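Local atomic coordinates of metallo-beta-lactamase family protein (Staphylococcus aureus, PDB entry 3R2U), a protein that binds one iron ion in a metallo-beta-lactamase fold, also carries a rhodanese-like domain, and probably oxidises persulfides as related iron dioxygenases do. Residues G142-S147 and R178-E183; T79-D84 and Q272-N277. One frame throughout, in Å; residues are numbered along the deposited sequence.

In the fold
Both contacts close around a single iron ion in the metallo-beta-lactamase domain, with centres about 11 Å apart. Contact 1 supplies His143 and contact 2 supplies His80; Asp169 completes the protein ligands, and three waters belonging to both contacts take the remaining positions. Along the chain, contact 1 is nested inside the long loop that contact 2 closes, so helix 269-279, far on in the sequence, reaches back to the early metal-site loop. Direct bonds also join them: Lys275 NZ forms a salt bridge with Glu183 OE2 at 2.7 Å, and Glu146 OE2 probably accepts a hydrogen bond from Ile81 N at 2.9 Å. Lys274 and Asp180 make a long, weak ion pair.

Contact 1: residues G142-S147 and R178-E183; sequences GHTPES and RPDLLE. With FE (Fe (III) ion), chain E.
His143 is held at both nitrogens of its ring: ND1 donates to the carbonyl oxygen of Arg178 at 2.8 Å, while NE2 binds the iron at 2.3 Å. Arg178 O is thus a second-shell partner of a metal ligand in the metallo-beta-lactamase fold, where loops beyond the strand ends gather round the metal. The bond to Arg178 O is bent, with an N-H...O angle of 136°, and the oxygen lies somewhat out of the ring plane; even so it restrains the ring's rotation and marks NE2 as the metal-binding nitrogen. CG anti to the backbone N (chi1 175°) carries the ring away from its own N, placing ND1 by Arg178 O and NE2 at the iron. The backbones are pinned as well, by a nearly straight bond from Asp180 N to His143 O, 2.9 Å long. Pro179 also lays its CA against that oxygen in a C-H...O contact. Just before His143, Gly142 has backbone angles that would press a beta carbon against the preceding carbonyl oxygen, which glycine avoids. On the other loop Asp180 sets its carboxylate 70° from the imidazole plane, OD1 lying 3.2 Å from His143 CE1. Its OD2 packs against Thr144 CG2 and receives a 2.7 Å hydrogen bond from an iron-bound water.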
loop_
_atom_site.group_PDB
_atom_site.type_symbol
_atom_site.label_atom_id
_atom_site.label_comp_id
_atom_site.label_asym_id
_atom_site.label_seq_id
_atom_site.Cartn_x
_atom_site.Cartn_y
_atom_site.Cartn_z
ATOM N N GLY A 142 -4.224 32.730 -26.885
ATOM C CA GLY A 142 -2.774 32.982 -26.969
ATOM C C GLY A 142 -2.018 31.668 -27.029
ATOM O O GLY A 142 -1.360 31.358 -28.021
ATOM N N HIS A 143 -2.107 30.906 -25.950
ATOM C CA HIS A 143 -1.521 29.586 -25.902
ATOM C C HIS A 143 -2.237 28.763 -26.978
ATOM O O HIS A 143 -1.598 28.055 -27.755
ATOM C CB HIS A 143 -1.687 28.995 -24.509
ATOM C CG HIS A 143 -1.226 27.585 -24.401
ATOM N ND1 HIS A 143 0.092 27.222 -24.572
ATOM C CD2 HIS A 143 -1.900 26.445 -24.119
ATOM C CE1 HIS A 143 0.207 25.912 -24.413
ATOM N NE2 HIS A 143 -0.987 25.420 -24.141
ATOM N N THR A 144 -3.564 28.893 -27.016
ATOM C CA THR A 144 -4.399 28.307 -28.053
ATOM C C THR A 144 -5.490 29.320 -28.357
ATOM O O THR A 144 -5.806 30.165 -27.498
ATOM C CB THR A 144 -5.084 26.991 -27.651
ATOM O OG1 THR A 144 -6.044 27.250 -26.616
ATOM C CG2 THR A 144 -4.063 25.970 -27.216
ATOM N N PRO A 145 -6.067 29.253 -29.571
ATOM C CA PRO A 145 -7.113 30.218 -29.903
ATOM C C PRO A 145 -8.385 30.087 -29.045
ATOM O O PRO A 145 -9.124 31.077 -28.880
ATOM C CB PRO A 145 -7.421 29.927 -31.390
ATOM C CG PRO A 145 -6.285 29.008 -31.874
ATOM C CD PRO A 145 -5.828 28.283 -30.658
ATOM N N GLU A 146 -8.628 28.891 -28.501
ATOM C CA GLU A 146 -9.842 28.646 -27.715
ATOM C C GLU A 146 -9.666 28.763 -26.200
ATOM O O GLU A 146 -10.649 28.671 -25.484
ATOM C CB GLU A 146 -10.446 27.268 -28.027
ATOM C CG GLU A 146 -9.795 26.067 -27.309
ATOM C CD GLU A 146 -8.411 25.711 -27.822
ATOM O OE1 GLU A 146 -8.065 26.085 -28.959
ATOM O OE2 GLU A 146 -7.678 25.023 -27.092
ATOM N N SER A 147 -8.437 28.957 -25.728
ATOM C CA SER A 147 -8.147 29.011 -24.293
ATOM C C SER A 147 -9.049 29.922 -23.518
ATOM O O SER A 147 -9.235 31.071 -23.879
ATOM C CB SER A 147 -6.695 29.447 -24.005
ATOM O OG SER A 147 -5.781 28.403 -24.256
ATOM N N ARG A 178 3.076 29.623 -24.468
ATOM C CA ARG A 178 3.541 29.966 -25.791
ATOM C C ARG A 178 2.520 29.368 -26.730
ATOM O O ARG A 178 1.903 28.350 -26.399
ATOM C CB ARG A 178 4.923 29.350 -26.092
ATOM C CG ARG A 178 6.087 29.778 -25.142
ATOM C CD ARG A 178 6.198 31.274 -25.052
ATOM N NE ARG A 178 7.492 31.779 -24.567
ATOM C CZ ARG A 178 7.752 32.201 -23.323
ATOM N NH1 ARG A 178 6.834 32.176 -22.370
ATOM N NH2 ARG A 178 8.958 32.654 -23.031
ATOM N N PRO A 179 2.343 29.967 -27.923
ATOM C CA PRO A 179 1.369 29.391 -28.846
ATOM C C PRO A 179 1.732 27.970 -29.266
ATOM O O PRO A 179 2.863 27.733 -29.678
ATOM C CB PRO A 179 1.427 30.330 -30.053
ATOM C CG PRO A 179 2.021 31.605 -29.530
ATOM C CD PRO A 179 2.970 31.182 -28.464
ATOM N N ASP A 180 0.795 27.031 -29.107
ATOM C CA ASP A 180 0.999 25.642 -29.566
ATOM C C ASP A 180 1.277 25.662 -31.058
ATOM O O ASP A 180 0.605 26.370 -31.801
ATOM C CB ASP A 180 -0.244 24.762 -29.317
ATOM C CG ASP A 180 -0.321 24.227 -27.905
ATOM O OD1 ASP A 180 0.659 24.416 -27.149
ATOM O OD2 ASP A 180 -1.347 23.600 -27.551
ATOM N N LEU A 181 2.263 24.883 -31.493
ATOM C CA LEU A 181 2.602 24.822 -32.902
ATOM C C LEU A 181 1.557 24.031 -33.682
ATOM O O LEU A 181 0.761 23.297 -33.109
ATOM C CB LEU A 181 4.001 24.226 -33.123
ATOM C CG LEU A 181 5.200 25.015 -32.574
ATOM C CD1 LEU A 181 6.518 24.465 -33.162
ATOM C CD2 LEU A 181 5.065 26.522 -32.874
ATOM N N LEU A 182 1.568 24.201 -34.999
ATOM C CA LEU A 182 0.620 23.524 -35.877
ATOM C C LEU A 182 1.334 22.457 -36.678
ATOM O O LEU A 182 2.560 22.499 -36.835
ATOM C CB LEU A 182 -0.035 24.523 -36.836
ATOM C CG LEU A 182 -0.816 25.673 -36.192
ATOM C CD1 LEU A 182 -1.301 26.636 -37.275
ATOM C CD2 LEU A 182 -1.987 25.147 -35.339
ATOM N N GLU A 183 0.566 21.498 -37.180
ATOM C CA GLU A 183 1.142 20.464 -38.009
ATOM C C GLU A 183 1.556 21.050 -39.356
ATOM O O GLU A 183 0.846 21.885 -39.938
ATOM C CB GLU A 183 0.171 19.315 -38.233
ATOM C CG GLU A 183 -0.180 18.533 -36.988
ATOM C CD GLU A 183 -0.883 17.232 -37.323
ATOM O OE1 GLU A 183 -0.889 16.857 -38.517
ATOM O OE2 GLU A 183 -1.418 16.584 -36.401
HETATM FE FE FE E . -1.605 23.496 -23.075
HETATM O O HOH W 1 -1.819 27.591 -31.111
HETATM O O HOH W 2 -2.317 22.722 -25.193
HETATM O O HOH W 3 -2.230 21.545 -22.070
HETATM O O HOH W 4 0.372 22.714 -23.429
#

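Contact 2: residues T79-D84 and Q272-N277; sequences THIHAD and QMKKIN. With FE (Fe (III) ion), chain E.
Two donors grip the backbone oxygen of Ile81: Lys274 NZ, 2.8 Å from Ile81 O, and an iron-bound water, 3.0 Å from it. Lysine suits this place because its long chain can leave the helix, bend at chi2 (91°) and again at chi4, and set its ammonium beside the loop, CD resting on the small methyl CB of Ala83. The next carbonyl along the loop, His82 O, takes a hydrogen bond from ND2 of Asn277 at 2.7 Å. The N-H points almost straight at the oxygen (168°), yet it arrives from above the carbonyl plane. ND2 also bonds Phe85 O, and OD1 takes the N-H of Ser87, so one asparagine, with both a donor and an acceptor, steadies the chain beyond the segment. The loop it holds carries His80, His82 and Asp84, the HxHxD part of the superfamily's HxHxDH signature, with Phe85 at the final position. Here His80 alone of the three binds the iron directly, through NE2 at 2.4 Å, its ND1 being tied to Thr79 OG1. His82 and Asp84, direct metal ligands in dinuclear relatives, reach the ion by way of water: one iron-bound water lies 2.6 Å from His82 ND1 and donates to Asp84 OD1, while another donates to Asp84 OD2. His82 NE2 is anchored by Asp54. Further along the loop, Met273 of the helix lays its CB 3.2 Å from Ala83 O.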
loop_
_atom_site.group_PDB
_atom_site.type_symbol
_atom_site.label_atom_id
_atom_site.label_comp_id
_atom_site.label_asym_id
_atom_site.label_seq_id
_atom_site.Cartn_x
_atom_site.Cartn_y
_atom_site.Cartn_z
ATOM N N THR A 79 -9.845 24.106 -19.451
ATOM C CA THR A 79 -9.370 25.401 -19.924
ATOM C C THR A 79 -9.094 25.510 -21.430
ATOM O O THR A 79 -9.222 26.596 -22.008
ATOM C CB THR A 79 -8.136 25.848 -19.130
ATOM O OG1 THR A 79 -7.069 24.902 -19.290
ATOM C CG2 THR A 79 -8.489 25.951 -17.607
ATOM N N HIS A 80 -8.696 24.408 -22.055
ATOM C CA HIS A 80 -8.365 24.390 -23.478
ATOM C C HIS A 80 -8.064 22.981 -23.941
ATOM O O HIS A 80 -8.055 22.045 -23.127
ATOM C CB HIS A 80 -7.133 25.285 -23.752
ATOM C CG HIS A 80 -5.867 24.823 -23.102
ATOM N ND1 HIS A 80 -5.668 24.855 -21.737
ATOM C CD2 HIS A 80 -4.706 24.381 -23.640
ATOM C CE1 HIS A 80 -4.454 24.406 -21.464
ATOM N NE2 HIS A 80 -3.850 24.119 -22.603
ATOM N N ILE A 81 -7.820 22.825 -25.241
ATOM C CA ILE A 81 -7.486 21.529 -25.821
ATOM C C ILE A 81 -6.014 21.254 -25.481
ATOM O O ILE A 81 -5.112 21.885 -26.015
ATOM C CB ILE A 81 -7.721 21.511 -27.367
ATOM C CG1 ILE A 81 -9.168 21.913 -27.699
ATOM C CG2 ILE A 81 -7.394 20.157 -27.933
ATOM C CD1 ILE A 81 -9.509 21.910 -29.205
ATOM N N HIS A 82 -5.785 20.326 -24.557
ATOM C CA HIS A 82 -4.441 20.052 -24.062
ATOM C C HIS A 82 -3.542 19.318 -25.012
ATOM O O HIS A 82 -3.988 18.478 -25.785
ATOM C CB HIS A 82 -4.520 19.306 -22.733
ATOM C CG HIS A 82 -5.210 20.088 -21.674
ATOM N ND1 HIS A 82 -4.650 21.209 -21.108
ATOM C CD2 HIS A 82 -6.424 19.934 -21.094
ATOM C CE1 HIS A 82 -5.485 21.701 -20.209
ATOM N NE2 HIS A 82 -6.570 20.952 -20.189
ATOM N N ALA A 83 -2.259 19.668 -24.948
ATOM C CA ALA A 83 -1.233 19.065 -25.786
ATOM C C ALA A 83 -0.295 18.182 -24.987
ATOM O O ALA A 83 0.535 17.492 -25.565
ATOM C CB ALA A 83 -0.412 20.168 -26.466
ATOM N N ASP A 84 -0.445 18.160 -23.674
ATOM C CA ASP A 84 0.537 17.481 -22.835
ATOM C C ASP A 84 0.014 16.450 -21.837
ATOM O O ASP A 84 0.778 15.939 -21.023
ATOM C CB ASP A 84 1.445 18.524 -22.163
ATOM C CG ASP A 84 0.670 19.699 -21.647
ATOM O OD1 ASP A 84 -0.560 19.581 -21.487
ATOM O OD2 ASP A 84 1.285 20.746 -21.400
ATOM N N GLN A 272 0.110 14.347 -30.843
ATOM C CA GLN A 272 -0.870 13.266 -30.714
ATOM C C GLN A 272 -1.880 13.581 -29.642
ATOM O O GLN A 272 -3.041 13.233 -29.778
ATOM C CB GLN A 272 -0.159 11.947 -30.382
ATOM C CG GLN A 272 -1.074 10.698 -30.244
ATOM C CD GLN A 272 -1.662 10.247 -31.573
ATOM O OE1 GLN A 272 -1.264 10.716 -32.638
ATOM N NE2 GLN A 272 -2.609 9.338 -31.511
ATOM N N MET A 273 -1.434 14.227 -28.557
ATOM C CA MET A 273 -2.326 14.548 -27.433
ATOM C C MET A 273 -3.406 15.508 -27.846
ATOM O O MET A 273 -4.544 15.404 -27.401
ATOM C CB MET A 273 -1.548 15.197 -26.277
ATOM C CG MET A 273 -0.535 14.328 -25.636
ATOM S SD MET A 273 -1.163 13.361 -24.272
ATOM C CE MET A 273 -2.646 12.659 -24.909
ATOM N N LYS A 274 -3.032 16.462 -28.676
ATOM C CA LYS A 274 -3.952 17.474 -29.152
ATOM C C LYS A 274 -5.111 16.826 -29.933
ATOM O O LYS A 274 -6.267 17.247 -29.838
ATOM C CB LYS A 274 -3.196 18.437 -30.061
ATOM C CG LYS A 274 -3.772 19.819 -30.151
ATOM C CD LYS A 274 -3.139 20.730 -29.089
ATOM C CE LYS A 274 -3.521 22.185 -29.292
ATOM N NZ LYS A 274 -4.811 22.574 -28.679
ATOM N N LYS A 275 -4.774 15.822 -30.735
ATOM C CA LYS A 275 -5.774 15.088 -31.533
ATOM C C LYS A 275 -6.650 14.235 -30.632
ATOM O O LYS A 275 -7.854 14.212 -30.784
ATOM C CB LYS A 275 -5.061 14.183 -32.535
ATOM C CG LYS A 275 -4.110 14.916 -33.476
ATOM C CD LYS A 275 -2.922 13.997 -33.840
ATOM C CE LYS A 275 -3.061 13.247 -35.137
ATOM N NZ LYS A 275 -2.556 14.120 -36.245
ATOM N N ILE A 276 -6.039 13.510 -29.695
ATOM C CA ILE A 276 -6.807 12.709 -28.726
ATOM C C ILE A 276 -7.786 13.576 -27.943
ATOM O O ILE A 276 -8.924 13.180 -27.675
ATOM C CB ILE A 276 -5.852 11.980 -27.754
ATOM C CG1 ILE A 276 -5.186 10.821 -28.501
ATOM C CG2 ILE A 276 -6.579 11.493 -26.517
ATOM C CD1 ILE A 276 -4.126 10.101 -27.691
ATOM N N ASN A 277 -7.333 14.765 -27.556
ATOM C CA ASN A 277 -8.176 15.688 -26.827
ATOM C C ASN A 277 -9.240 16.362 -27.664
ATOM O O ASN A 277 -10.338 16.639 -27.177
ATOM C CB ASN A 277 -7.302 16.697 -26.080
ATOM C CG ASN A 277 -6.575 16.033 -24.929
ATOM O OD1 ASN A 277 -7.109 15.082 -24.353
ATOM N ND2 ASN A 277 -5.350 16.466 -24.630
HETATM FE FE FE E . -1.605 23.496 -23.075
HETATM O O HOH W 2 -2.317 22.722 -25.193
HETATM O O HOH W 3 -2.230 21.545 -22.070
HETATM O O HOH W 4 0.372 22.714 -23.429
#